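Local coordinates for type III effector HopU1 (Pseudomonas syringae pv. tomato, PDB 3U0J), which acts as an ADP-ribosyltransferase that probably moves ADP-ribose from NAD+ onto arginine side chains of a plant RNA-binding protein targeted in plant immunity, at residues T201-S206 / S238-M243; N122-Q127 / E194-S199; I252-A257 / L264-Q269; R157-A162 / R226-S231. One frame throughout, in Å; residues are numbered along the deposited sequence.

Interaction 1. Residues T201-S206 / S238-M243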
loop_
_atom_site.group_PDB
_atom_site.type_symbol
_atom_site.label_atom_id
_atom_site.label_comp_id
_atom_site.label_asym_id
_atom_site.label_seq_id
_atom_site.Cartn_x
_atom_site.Cartn_y
_atom_site.Cartn_z
ATOM N N THR A 201 -3.746 0.159 9.210
ATOM C CA THR A 201 -3.206 0.995 10.275
ATOM C C THR A 201 -3.221 0.277 11.613
ATOM O O THR A 201 -4.135 -0.478 11.899
ATOM C CB THR A 201 -3.959 2.325 10.393
ATOM O OG1 THR A 201 -3.380 3.100 11.442
ATOM C CG2 THR A 201 -5.379 2.069 10.737
ATOM N N ARG A 202 -2.196 0.507 12.424
ATOM C CA ARG A 202 -2.164 -0.047 13.774
ATOM C C ARG A 202 -3.198 0.590 14.716
ATOM O O ARG A 202 -3.605 -0.012 15.711
ATOM C CB ARG A 202 -0.779 0.126 14.370
ATOM C CG ARG A 202 0.175 -0.985 14.038
ATOM C CD ARG A 202 1.536 -0.702 14.662
ATOM N NE ARG A 202 2.276 0.246 13.840
ATOM C CZ ARG A 202 3.602 0.308 13.791
ATOM N NH1 ARG A 202 4.330 -0.525 14.538
ATOM N NH2 ARG A 202 4.197 1.195 12.990
ATOM N N ILE A 203 -3.617 1.806 14.394
ATOM C CA ILE A 203 -4.479 2.574 15.270
ATOM C C ILE A 203 -5.960 2.448 14.891
ATOM O O ILE A 203 -6.393 2.947 13.839
ATOM C CB ILE A 203 -4.073 4.054 15.241
ATOM C CG1 ILE A 203 -2.543 4.196 15.293
ATOM C CG2 ILE A 203 -4.739 4.810 16.369
ATOM C CD1 ILE A 203 -2.028 5.573 14.795
ATOM N N LYS A 204 -6.735 1.796 15.761
ATOM C CA LYS A 204 -8.164 1.640 15.541
ATOM C C LYS A 204 -8.829 2.938 15.098
ATOM O O LYS A 204 -9.609 2.944 14.152
ATOM C CB LYS A 204 -8.859 1.089 16.782
ATOM C CG LYS A 204 -9.155 -0.385 16.691
ATOM C CD LYS A 204 -9.861 -0.939 17.930
ATOM C CE LYS A 204 -11.379 -0.884 17.793
ATOM N NZ LYS A 204 -12.081 -1.586 18.927
ATOM N N ASP A 205 -8.526 4.044 15.764
ATOM C CA ASP A 205 -9.185 5.295 15.398
ATOM C C ASP A 205 -8.949 5.694 13.950
ATOM O O ASP A 205 -9.825 6.281 13.309
ATOM C CB ASP A 205 -8.781 6.433 16.329
ATOM C CG ASP A 205 -9.520 6.379 17.653
ATOM O OD1 ASP A 205 -10.449 5.545 17.777
ATOM O OD2 ASP A 205 -9.173 7.158 18.570
ATOM N N SER A 206 -7.769 5.371 13.434
ATOM C CA SER A 206 -7.383 5.821 12.103
ATOM C C SER A 206 -8.162 5.139 10.964
ATOM O O SER A 206 -8.243 5.656 9.852
ATOM C CB SER A 206 -5.873 5.675 11.920
ATOM O OG SER A 206 -5.178 6.486 12.861
ATOM N N SER A 238 2.540 9.401 11.128
ATOM C CA SER A 238 1.511 9.409 12.176
ATOM C C SER A 238 0.318 8.495 11.864
ATOM O O SER A 238 -0.417 8.107 12.773
ATOM C CB SER A 238 0.994 10.836 12.381
ATOM O OG SER A 238 0.219 11.262 11.260
ATOM N N GLU A 239 0.101 8.191 10.584
ATOM C CA GLU A 239 -0.941 7.248 10.200
ATOM C C GLU A 239 -0.550 5.829 10.638
ATOM O O GLU A 239 -1.381 4.935 10.640
ATOM C CB GLU A 239 -1.241 7.321 8.691
ATOM C CG GLU A 239 -2.117 8.510 8.266
ATOM C CD GLU A 239 -2.033 8.843 6.753
ATOM O OE1 GLU A 239 -1.319 8.130 5.999
ATOM O OE2 GLU A 239 -2.680 9.832 6.315
ATOM N N GLU A 240 0.715 5.642 11.016
ATOM C CA GLU A 240 1.220 4.377 11.569
ATOM C C GLU A 240 0.861 3.148 10.743
ATOM O O GLU A 240 0.433 2.130 11.300
ATOM C CB GLU A 240 0.742 4.160 13.006
ATOM C CG GLU A 240 1.423 5.032 14.052
ATOM C CD GLU A 240 1.245 4.493 15.483
ATOM O OE1 GLU A 240 0.890 3.295 15.646
ATOM O OE2 GLU A 240 1.478 5.267 16.448
ATOM N N GLU A 241 1.060 3.227 9.430
ATOM C CA GLU A 241 0.620 2.164 8.540
ATOM C C GLU A 241 1.550 0.949 8.345
ATOM O O GLU A 241 2.769 1.039 8.397
ATOM C CB GLU A 241 0.180 2.733 7.198
ATOM C CG GLU A 241 1.104 3.742 6.641
ATOM C CD GLU A 241 0.454 4.566 5.539
ATOM O OE1 GLU A 241 0.629 5.816 5.602
ATOM O OE2 GLU A 241 -0.221 3.968 4.633
ATOM N N ILE A 242 0.910 -0.195 8.141
ATOM C CA ILE A 242 1.553 -1.429 7.759
ATOM C C ILE A 242 1.024 -1.744 6.356
ATOM O O ILE A 242 -0.189 -1.657 6.132
ATOM C CB ILE A 242 1.117 -2.535 8.708
ATOM C CG1 ILE A 242 1.449 -2.164 10.151
ATOM C CG2 ILE A 242 1.753 -3.835 8.323
ATOM C CD1 ILE A 242 2.896 -1.847 10.363
ATOM N N MET A 243 1.916 -2.076 5.413
ATOM C CA MET A 243 1.531 -2.325 4.012
ATOM C C MET A 243 1.822 -3.789 3.675
ATOM O O MET A 243 2.804 -4.350 4.172
ATOM C CB MET A 243 2.288 -1.369 3.066
ATOM C CG MET A 243 1.920 -1.441 1.557
ATOM S SD MET A 243 2.700 -0.184 0.481
ATOM C CE MET A 243 1.765 1.271 0.896
#

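Interaction 2. Residues N122-Q127 / E194-S199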
loop_
_atom_site.group_PDB
_atom_site.type_symbol
_atom_site.label_atom_id
_atom_site.label_comp_id
_atom_site.label_asym_id
_atom_site.label_seq_id
_atom_site.Cartn_x
_atom_site.Cartn_y
_atom_site.Cartn_z
ATOM N N ASN A 122 -5.435 0.045 -8.902
ATOM C CA ASN A 122 -6.467 -0.321 -9.854
ATOM C C ASN A 122 -5.935 -1.204 -10.978
ATOM O O ASN A 122 -6.568 -2.203 -11.346
ATOM C CB ASN A 122 -7.178 0.916 -10.397
ATOM C CG ASN A 122 -8.339 1.335 -9.519
ATOM O OD1 ASN A 122 -8.480 0.843 -8.407
ATOM N ND2 ASN A 122 -9.174 2.236 -10.010
ATOM N N TYR A 123 -4.778 -0.832 -11.517
ATOM C CA TYR A 123 -4.100 -1.635 -12.531
ATOM C C TYR A 123 -3.869 -3.070 -12.040
ATOM O O TYR A 123 -4.251 -4.023 -12.690
ATOM C CB TYR A 123 -2.761 -1.004 -12.939
ATOM C CG TYR A 123 -1.888 -1.980 -13.679
ATOM C CD1 TYR A 123 -0.948 -2.754 -13.004
ATOM C CD2 TYR A 123 -2.026 -2.166 -15.047
ATOM C CE1 TYR A 123 -0.151 -3.667 -13.679
ATOM C CE2 TYR A 123 -1.242 -3.080 -15.730
ATOM C CZ TYR A 123 -0.308 -3.828 -15.045
ATOM O OH TYR A 123 0.463 -4.747 -15.722
ATOM N N LEU A 124 -3.251 -3.221 -10.876
ATOM C CA LEU A 124 -3.036 -4.556 -10.336
ATOM C C LEU A 124 -4.321 -5.358 -10.147
ATOM O O LEU A 124 -4.316 -6.564 -10.380
ATOM C CB LEU A 124 -2.264 -4.507 -9.021
ATOM C CG LEU A 124 -0.807 -4.087 -9.139
ATOM C CD1 LEU A 124 -0.230 -3.787 -7.756
ATOM C CD2 LEU A 124 -0.025 -5.164 -9.840
ATOM N N ARG A 125 -5.408 -4.710 -9.709
ATOM C CA ARG A 125 -6.666 -5.439 -9.486
ATOM C C ARG A 125 -7.329 -5.843 -10.802
ATOM O O ARG A 125 -8.011 -6.847 -10.847
ATOM C CB ARG A 125 -7.680 -4.681 -8.605
ATOM C CG ARG A 125 -7.126 -3.753 -7.559
ATOM C CD ARG A 125 -7.787 -3.893 -6.188
ATOM N NE ARG A 125 -9.003 -3.106 -6.042
ATOM C CZ ARG A 125 -9.589 -2.829 -4.869
ATOM N NH1 ARG A 125 -9.053 -3.262 -3.727
ATOM N NH2 ARG A 125 -10.710 -2.103 -4.830
ATOM N N LEU A 126 -7.140 -5.067 -11.865
ATOM C CA LEU A 126 -7.782 -5.363 -13.148
ATOM C C LEU A 126 -6.956 -6.277 -14.035
ATOM O O LEU A 126 -7.480 -6.989 -14.881
ATOM C CB LEU A 126 -8.064 -4.079 -13.921
ATOM C CG LEU A 126 -8.988 -3.084 -13.219
ATOM C CD1 LEU A 126 -9.208 -1.860 -14.115
ATOM C CD2 LEU A 126 -10.332 -3.734 -12.822
ATOM N N GLN A 127 -5.652 -6.230 -13.851
ATOM C CA GLN A 127 -4.725 -6.928 -14.716
ATOM C C GLN A 127 -5.079 -8.411 -14.885
ATOM O O GLN A 127 -5.253 -9.134 -13.891
ATOM C CB GLN A 127 -3.326 -6.757 -14.143
ATOM C CG GLN A 127 -2.284 -7.578 -14.805
ATOM C CD GLN A 127 -2.165 -8.940 -14.178
ATOM O OE1 GLN A 127 -1.644 -9.861 -14.792
ATOM N NE2 GLN A 127 -2.650 -9.078 -12.945
ATOM N N GLU A 194 -6.535 -9.679 -1.937
ATOM C CA GLU A 194 -6.286 -8.328 -2.450
ATOM C C GLU A 194 -5.090 -8.281 -3.417
ATOM O O GLU A 194 -3.935 -8.418 -2.999
ATOM C CB GLU A 194 -6.079 -7.345 -1.301
ATOM C CG GLU A 194 -5.567 -5.998 -1.775
ATOM C CD GLU A 194 -6.531 -5.333 -2.727
ATOM O OE1 GLU A 194 -6.251 -5.292 -3.943
ATOM O OE2 GLU A 194 -7.586 -4.872 -2.249
ATOM N N PRO A 195 -5.362 -8.116 -4.719
ATOM C CA PRO A 195 -4.275 -8.136 -5.713
ATOM C C PRO A 195 -3.348 -6.941 -5.585
ATOM O O PRO A 195 -2.179 -7.028 -5.964
ATOM C CB PRO A 195 -5.008 -8.082 -7.053
ATOM C CG PRO A 195 -6.399 -8.640 -6.736
ATOM C CD PRO A 195 -6.697 -8.205 -5.330
ATOM N N ALA A 196 -3.848 -5.830 -5.057
ATOM C CA ALA A 196 -3.010 -4.643 -4.932
ATOM C C ALA A 196 -2.268 -4.635 -3.596
ATOM O O ALA A 196 -2.315 -5.610 -2.858
ATOM C CB ALA A 196 -3.836 -3.393 -5.113
ATOM N N PHE A 197 -1.583 -3.535 -3.296
ATOM C CA PHE A 197 -0.847 -3.381 -2.044
ATOM C C PHE A 197 -1.799 -2.961 -0.941
ATOM O O PHE A 197 -2.199 -1.802 -0.913
ATOM C CB PHE A 197 0.198 -2.265 -2.208
ATOM C CG PHE A 197 1.262 -2.576 -3.205
ATOM C CD1 PHE A 197 2.367 -3.319 -2.844
ATOM C CD2 PHE A 197 1.150 -2.155 -4.501
ATOM C CE1 PHE A 197 3.343 -3.635 -3.766
ATOM C CE2 PHE A 197 2.113 -2.470 -5.431
ATOM C CZ PHE A 197 3.218 -3.205 -5.061
ATOM N N MET A 198 -2.160 -3.859 -0.029
ATOM C CA MET A 198 -3.080 -3.476 1.041
ATOM C C MET A 198 -2.450 -2.538 2.052
ATOM O O MET A 198 -1.293 -2.703 2.471
ATOM C CB MET A 198 -3.677 -4.668 1.771
ATOM C CG MET A 198 -5.000 -4.293 2.443
ATOM S SD MET A 198 -5.671 -5.547 3.530
ATOM C CE MET A 198 -6.273 -6.733 2.352
ATOM N N SER A 199 -3.221 -1.535 2.437
ATOM C CA SER A 199 -2.741 -0.526 3.357
ATOM C C SER A 199 -3.584 -0.609 4.600
ATOM O O SER A 199 -4.809 -0.661 4.526
ATOM C CB SER A 199 -2.872 0.855 2.728
ATOM O OG SER A 199 -2.565 1.855 3.673
#

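Interaction 3. Residues I252-A257 / L264-Q269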
loop_
_atom_site.group_PDB
_atom_site.type_symbol
_atom_site.label_atom_id
_atom_site.label_comp_id
_atom_site.label_asym_id
_atom_site.label_seq_id
_atom_site.Cartn_x
_atom_site.Cartn_y
_atom_site.Cartn_z
ATOM N N ILE A 252 -11.572 -15.108 6.388
ATOM C CA ILE A 252 -12.444 -14.332 7.258
ATOM C C ILE A 252 -12.910 -15.190 8.421
ATOM O O ILE A 252 -13.762 -16.051 8.243
ATOM C CB ILE A 252 -13.648 -13.791 6.509
ATOM C CG1 ILE A 252 -13.175 -13.074 5.238
ATOM C CG2 ILE A 252 -14.439 -12.864 7.419
ATOM C CD1 ILE A 252 -14.264 -12.746 4.253
ATOM N N GLU A 253 -12.339 -14.970 9.603
ATOM C CA GLU A 253 -12.696 -15.748 10.795
ATOM C C GLU A 253 -14.109 -15.438 11.327
ATOM O O GLU A 253 -14.867 -16.355 11.620
ATOM C CB GLU A 253 -11.663 -15.567 11.926
ATOM C CG GLU A 253 -10.180 -15.665 11.526
ATOM C CD GLU A 253 -9.616 -17.079 11.600
ATOM O OE1 GLU A 253 -8.369 -17.240 11.540
ATOM O OE2 GLU A 253 -10.419 -18.030 11.718
ATOM N N HIS A 254 -14.451 -14.155 11.457
ATOM C CA HIS A 254 -15.745 -13.748 12.015
ATOM C C HIS A 254 -16.326 -12.600 11.210
ATOM O O HIS A 254 -15.601 -11.892 10.537
ATOM C CB HIS A 254 -15.601 -13.321 13.483
ATOM C CG HIS A 254 -14.774 -14.262 14.311
ATOM N ND1 HIS A 254 -15.263 -15.463 14.791
ATOM C CD2 HIS A 254 -13.488 -14.184 14.737
ATOM C CE1 HIS A 254 -14.312 -16.082 15.474
ATOM N NE2 HIS A 254 -13.227 -15.329 15.457
ATOM N N ALA A 255 -17.634 -12.402 11.287
ATOM C CA ALA A 255 -18.290 -11.329 10.546
ATOM C C ALA A 255 -19.605 -10.990 11.228
ATOM O O ALA A 255 -20.458 -11.855 11.389
ATOM C CB ALA A 255 -18.545 -11.768 9.117
ATOM N N SER A 256 -19.721 -9.768 11.685
ATOM C CA SER A 256 -20.822 -9.367 12.491
ATOM C C SER A 256 -21.174 -7.906 12.361
ATOM O O SER A 256 -20.451 -7.139 11.850
ATOM C CB SER A 256 -20.486 -9.682 13.931
ATOM O OG SER A 256 -19.228 -9.194 14.271
ATOM N N ALA A 257 -22.327 -7.531 12.850
ATOM C CA ALA A 257 -22.748 -6.162 12.804
ATOM C C ALA A 257 -22.231 -5.388 13.967
ATOM O O ALA A 257 -21.783 -5.935 14.915
ATOM C CB ALA A 257 -24.189 -6.094 12.774
ATOM N N LEU A 264 -18.267 -5.562 10.840
ATOM C CA LEU A 264 -16.914 -5.849 11.209
ATOM C C LEU A 264 -16.568 -7.216 10.683
ATOM O O LEU A 264 -17.233 -8.194 11.011
ATOM C CB LEU A 264 -16.777 -5.836 12.731
ATOM C CG LEU A 264 -15.507 -6.504 13.270
ATOM C CD1 LEU A 264 -14.283 -5.680 12.947
ATOM C CD2 LEU A 264 -15.597 -6.698 14.748
ATOM N N PHE A 265 -15.526 -7.293 9.866
ATOM C CA PHE A 265 -14.994 -8.592 9.457
ATOM C C PHE A 265 -13.633 -8.811 10.065
ATOM O O PHE A 265 -12.747 -7.958 9.962
ATOM C CB PHE A 265 -14.931 -8.715 7.941
ATOM C CG PHE A 265 -16.220 -8.433 7.297
ATOM C CD1 PHE A 265 -17.114 -9.452 7.059
ATOM C CD2 PHE A 265 -16.573 -7.130 6.985
ATOM C CE1 PHE A 265 -18.343 -9.188 6.498
ATOM C CE2 PHE A 265 -17.788 -6.847 6.413
ATOM C CZ PHE A 265 -18.683 -7.881 6.168
ATOM N N VAL A 266 -13.476 -9.945 10.729
ATOM C CA VAL A 266 -12.195 -10.280 11.313
ATOM C C VAL A 266 -11.449 -11.121 10.317
ATOM O O VAL A 266 -11.941 -12.155 9.885
ATOM C CB VAL A 266 -12.336 -11.043 12.632
ATOM C CG1 VAL A 266 -10.996 -11.660 13.010
ATOM C CG2 VAL A 266 -12.850 -10.110 13.723
ATOM N N LEU A 267 -10.268 -10.644 9.940
ATOM C CA LEU A 267 -9.445 -11.293 8.932
ATOM C C LEU A 267 -8.200 -11.944 9.522
ATOM O O LEU A 267 -7.667 -11.493 10.527
ATOM C CB LEU A 267 -9.034 -10.277 7.879
ATOM C CG LEU A 267 -9.906 -10.234 6.632
ATOM C CD1 LEU A 267 -11.361 -10.159 6.997
ATOM C CD2 LEU A 267 -9.496 -9.062 5.754
ATOM N N SER A 268 -7.733 -13.004 8.880
ATOM C CA SER A 268 -6.517 -13.675 9.309
ATOM C C SER A 268 -5.605 -13.941 8.106
ATOM O O SER A 268 -6.005 -14.613 7.154
ATOM C CB SER A 268 -6.867 -14.977 10.005
ATOM O OG SER A 268 -5.754 -15.481 10.696
ATOM N N GLN A 269 -4.387 -13.404 8.146
ATOM C CA GLN A 269 -3.460 -13.548 7.028
ATOM C C GLN A 269 -2.971 -14.984 6.866
ATOM O O GLN A 269 -2.676 -15.676 7.849
ATOM C CB GLN A 269 -2.262 -12.621 7.199
ATOM C CG GLN A 269 -1.365 -12.556 5.984
ATOM C CD GLN A 269 -0.106 -11.742 6.232
ATOM O OE1 GLN A 269 0.328 -11.577 7.378
ATOM N NE2 GLN A 269 0.486 -11.222 5.157
#

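Interaction 4. Residues R157-A162 / R226-S231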
loop_
_atom_site.group_PDB
_atom_site.type_symbol
_atom_site.label_atom_id
_atom_site.label_comp_id
_atom_site.label_asym_id
_atom_site.label_seq_id
_atom_site.Cartn_x
_atom_site.Cartn_y
_atom_site.Cartn_z
ATOM N N ARG A 157 12.730 -5.801 1.493
ATOM C CA ARG A 157 13.858 -5.317 2.289
ATOM C C ARG A 157 13.420 -5.066 3.735
ATOM O O ARG A 157 14.101 -5.456 4.671
ATOM C CB ARG A 157 14.366 -3.985 1.737
ATOM C CG ARG A 157 15.681 -3.966 0.960
ATOM C CD ARG A 157 15.519 -4.715 -0.284
ATOM N NE ARG A 157 16.204 -4.209 -1.481
ATOM C CZ ARG A 157 17.334 -4.723 -1.970
ATOM N NH1 ARG A 157 17.987 -5.667 -1.305
ATOM N NH2 ARG A 157 17.825 -4.279 -3.113
ATOM N N LEU A 158 12.291 -4.393 3.921
ATOM C CA LEU A 158 11.835 -4.046 5.270
ATOM C C LEU A 158 11.293 -5.237 6.049
ATOM O O LEU A 158 11.588 -5.393 7.233
ATOM C CB LEU A 158 10.764 -2.951 5.241
ATOM C CG LEU A 158 11.137 -1.500 4.928
ATOM C CD1 LEU A 158 9.883 -0.693 4.564
ATOM C CD2 LEU A 158 11.915 -0.844 6.070
ATOM N N MET A 159 10.465 -6.059 5.418
ATOM C CA MET A 159 9.991 -7.248 6.105
ATOM C C MET A 159 11.200 -8.135 6.477
ATOM O O MET A 159 11.179 -8.825 7.476
ATOM C CB MET A 159 8.925 -7.987 5.283
ATOM C CG MET A 159 7.529 -7.361 5.364
ATOM S SD MET A 159 6.235 -8.276 4.503
ATOM C CE MET A 159 6.969 -8.265 2.891
ATOM N N ASP A 160 12.274 -8.083 5.700
ATOM C CA ASP A 160 13.431 -8.927 5.999
ATOM C C ASP A 160 14.066 -8.591 7.324
ATOM O O ASP A 160 14.564 -9.479 8.021
ATOM C CB ASP A 160 14.493 -8.852 4.913
ATOM C CG ASP A 160 14.157 -9.715 3.726
ATOM O OD1 ASP A 160 13.219 -10.533 3.858
ATOM O OD2 ASP A 160 14.824 -9.565 2.672
ATOM N N VAL A 161 14.051 -7.314 7.682
ATOM C CA VAL A 161 14.742 -6.887 8.887
ATOM C C VAL A 161 13.785 -6.673 10.054
ATOM O O VAL A 161 14.175 -6.787 11.215
ATOM C CB VAL A 161 15.609 -5.617 8.631
ATOM C CG1 VAL A 161 14.871 -4.615 7.776
ATOM C CG2 VAL A 161 16.024 -4.967 9.931
ATOM N N ALA A 162 12.526 -6.386 9.754
ATOM C CA ALA A 162 11.624 -5.867 10.780
ATOM C C ALA A 162 10.167 -6.185 10.492
ATOM O O ALA A 162 9.289 -5.348 10.715
ATOM C CB ALA A 162 11.806 -4.342 10.918
ATOM N N ARG A 226 2.765 -11.473 8.735
ATOM C CA ARG A 226 3.894 -10.780 8.132
ATOM C C ARG A 226 3.489 -9.565 7.279
ATOM O O ARG A 226 2.718 -9.678 6.328
ATOM C CB ARG A 226 4.714 -11.775 7.319
ATOM C CG ARG A 226 6.100 -11.293 6.930
ATOM C CD ARG A 226 7.008 -12.478 6.513
ATOM N NE ARG A 226 8.010 -12.067 5.529
ATOM C CZ ARG A 226 9.305 -11.923 5.787
ATOM N NH1 ARG A 226 9.781 -12.162 7.007
ATOM N NH2 ARG A 226 10.125 -11.539 4.817
ATOM N N GLY A 227 4.024 -8.401 7.630
ATOM C CA GLY A 227 3.725 -7.176 6.910
ATOM C C GLY A 227 4.800 -6.108 7.055
ATOM O O GLY A 227 5.737 -6.245 7.841
ATOM N N ALA A 228 4.670 -5.028 6.297
ATOM C CA ALA A 228 5.737 -4.047 6.271
ATOM C C ALA A 228 5.383 -2.756 6.992
ATOM O O ALA A 228 4.395 -2.094 6.677
ATOM C CB ALA A 228 6.164 -3.774 4.839
ATOM N N ASP A 229 6.192 -2.400 7.972
ATOM C CA ASP A 229 5.994 -1.145 8.660
ATOM C C ASP A 229 6.776 -0.096 7.891
ATOM O O ASP A 229 8.002 -0.050 7.957
ATOM C CB ASP A 229 6.479 -1.237 10.091
ATOM C CG ASP A 229 6.378 0.072 10.815
ATOM O OD1 ASP A 229 5.884 1.032 10.191
ATOM O OD2 ASP A 229 6.788 0.145 12.002
ATOM N N ILE A 230 6.043 0.723 7.146
ATOM C CA ILE A 230 6.602 1.730 6.268
ATOM C C ILE A 230 6.435 3.136 6.855
ATOM O O ILE A 230 6.644 4.148 6.174
ATOM C CB ILE A 230 5.850 1.714 4.939
ATOM C CG1 ILE A 230 4.364 2.026 5.192
ATOM C CG2 ILE A 230 6.048 0.371 4.221
ATOM C CD1 ILE A 230 3.604 2.405 3.980
ATOM N N SER A 231 6.034 3.207 8.115
ATOM C CA SER A 231 5.806 4.505 8.727
ATOM C C SER A 231 7.020 5.430 8.583
ATOM O O SER A 231 6.869 6.640 8.533
ATOM C CB SER A 231 5.418 4.349 10.189
ATOM O OG SER A 231 6.424 3.652 10.890
HETATM O O HOH W 1 8.868 -3.803 8.526
#

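Interaction 1. Residues T201-S206 / S238-M243
The hydroxyl of Thr201 works in two directions at once: OG1 gives its proton to the carbonyl of Glu239 (OG1 to O 2.8 Å) and takes the N-H of Ile203 two residues on, closing an ST turn. With OG1 swung opposite the backbone nitrogen (chi1 -180°), it reaches across to the other segment, and at Glu239 the C=O...OG1 angle is 163°. One residue further, the backbone N of Arg202 bonds to Glu240 O at 3.3 Å, an almost straight link. Thr201 and Glu241 form an antiparallel non-hydrogen-bonded pair, their side chains on the same face. Beside this backbone join, CD1 of Ile203 rests against the carboxylate carbon of Glu240 (CD1 to CD 3.5 Å), the two side chains crossing at about a right angle. Arg202 meets the same glutamate by charge alone: Glu240 OE1 sits well out of the guanidinium plane, a long 3.8 Å from NE, while Ile242 CD1 packs over one face of that group. The stronger partner of Arg202 is Asp229. Glu239 and Glu241 fit the Glu-x-Glu signature of arginine-specific ADP-ribosyltransferases, so the Thr201 hydroxyl probably steadies the chain at that motif. Strand 199-201 flanks strand 241-243 in a three-stranded antiparallel sheet completed by 227-229, with strand 167-172 touching Ile242 and Met243 touching helix 145-162.

Interaction 2. Residues N122-Q127 / E194-S199
Two flat groups, the guanidinium of Arg125 and the carboxylate of Glu194, meet edge to edge in planes only 7° apart. NH1 of Arg125 stands 2.6 Å from Glu194 OE2, a salt bridge whose hydrogen bond is weak because the N-H is bent to 123°. Arg125 gets there by folding its chain at chi2 and chi3, which carries CD past the other oxygen, OE1. That oxygen has its own work: through the anti lone pair it accepts the backbone N-H of Ala196 at 2.7 Å, so Glu194 curls back over its own turn, its chain bent at chi2. The third flat group, the ring of Phe197, is approached obliquely by Leu124 CD1, 3.6 Å from CE2, and His98 meets it edge-to-face. Leu124 lays its CB beside Ala196, CB to CB 4.4 Å, while its carbonyl oxygen lies 3.7 Å from Pro195 CB. Pro195 thus fits against the last turn of helix 116-126, at Leu124 and Arg125. Ile148 and Leu151 of helix 145-162 touch Leu124 and Phe197 respectively, making one apolar core between the two helices and the loop that joins strands 192-194 and 199-201. In that loop Phe197-Met198-Ser199 resembles the start of the aromatic-x-Ser-Thr-Ser motif of arginine-specific ADP-ribosyltransferases. A buried glutamate is therefore served by a backbone amide on one oxygen and by an arginine on the other, which probably favours its charged form.

Interaction 3. Residues I252-A257 / L264-Q269
Ser256 and Leu264 hold each other by two backbone bonds, Ser256 N to Leu264 O at 3.0 Å and Leu264 N to Ser256 O at 2.9 Å, both nearly straight. Next along, Val266 N bonds to His254 O, and Val266 O in turn takes a weak, bent bond from Glu253 N. Glu253 and His254 thus both face Val266: a classic beta bulge in the hairpin of strands 248-257 and 263-269. Away from the bulge, side chains alternate between two faces. On one, Ala255 CB lies 3.4 Å from Phe265 CD1, oblique to the ring, while Ile252 and Leu267 run side by side, pointing the same way, with CG1 to CD1 3.9 Å. On the other, Val266 CG1 comes to the edge of the His254 ring, 3.9 Å from CD2; chi1 of -46° turns that ring along the valine. Further out, Tyr183 stacks edge-to-face on Phe265, and helix 176-188 packs on Ile252 and Ala255 through Phe186. Strand 218-224 continues the sheet beyond Phe265 and Leu267. Backbone bonds thus fix the register; the face of Ile252, Ala255, Phe265 and Leu267 is apolar and turned to helix 176-188; the other mixes Leu264 and Val266 with His254 and Ser256.

Interaction 4. Residues R157-A162 / R226-S231
Within the ADP-ribosyltransferase fold, the last turns of helix 145-162 cross a short outer strand of a three-stranded antiparallel sheet, strand 227-229, at 90°, with Met159 set against Gly227 and Ala228. The axes come within 7.4 Å, consistent with the small residues Gly227 and Ala228 facing Met159. Met159 CG lies on the peptide after Gly227, 3.3 Å from Gly227 O, and 3.9 Å from Ala228 CB; the chain then bends at chi3, having laid SD beside the glycine. Arg226, just before the strand, reaches across the side of the helix, its CG opposite the backbone nitrogen (chi1 -165°) and the chain straight as far as NE. Met159 CB sits over one face of its guanidinium, toward the rim, and Asp160 OD1 lies at the edge in its plane, 3.4 Å from NH2: a salt bridge with a weak hydrogen bond. Asp160 is held more firmly elsewhere, since Tyr38 bonds its OD2 and Arg36 makes a second salt bridge to OD1, so two arginines probably share this carboxylate. At the far end, Leu158 CD1 packs 4.0 Å from Ile230 CG2, their side chains crossing at about a right angle, and Ile95 of helix 89-99 touches both. Asp229 closes an Asx turn: OD1 accepts from both N and OG of Ser231, while OD2 pairs with Arg202. One water finally stitches helix to strand, donating to Ala162 O at 2.7 Å and accepting from Asp229 N at 3.1 Å.

Along the chain, 122-127 opens interaction 2 and 157-162 opens interaction 4 before 194-199 closes interaction 2, so these two cross. Segment 201-206 then begins interaction 1, and interaction 4 closes at 226-231 before interaction 1 does at 238-243: another crossing. Interaction 3 comes last and local, a hairpin closed over six residues. Interactions 1 and 4 share the three-stranded sheet, where Met243 N probably bonds to Ala228 O, while interaction 2 brings helix 116-126 to the loop leading into that sheet. The five-stranded sheet of interaction 3 meets interaction 4 where Gln269 OE1 probably accepts from Arg226 N, tying the C-terminal strand to the corner before strand 227-229.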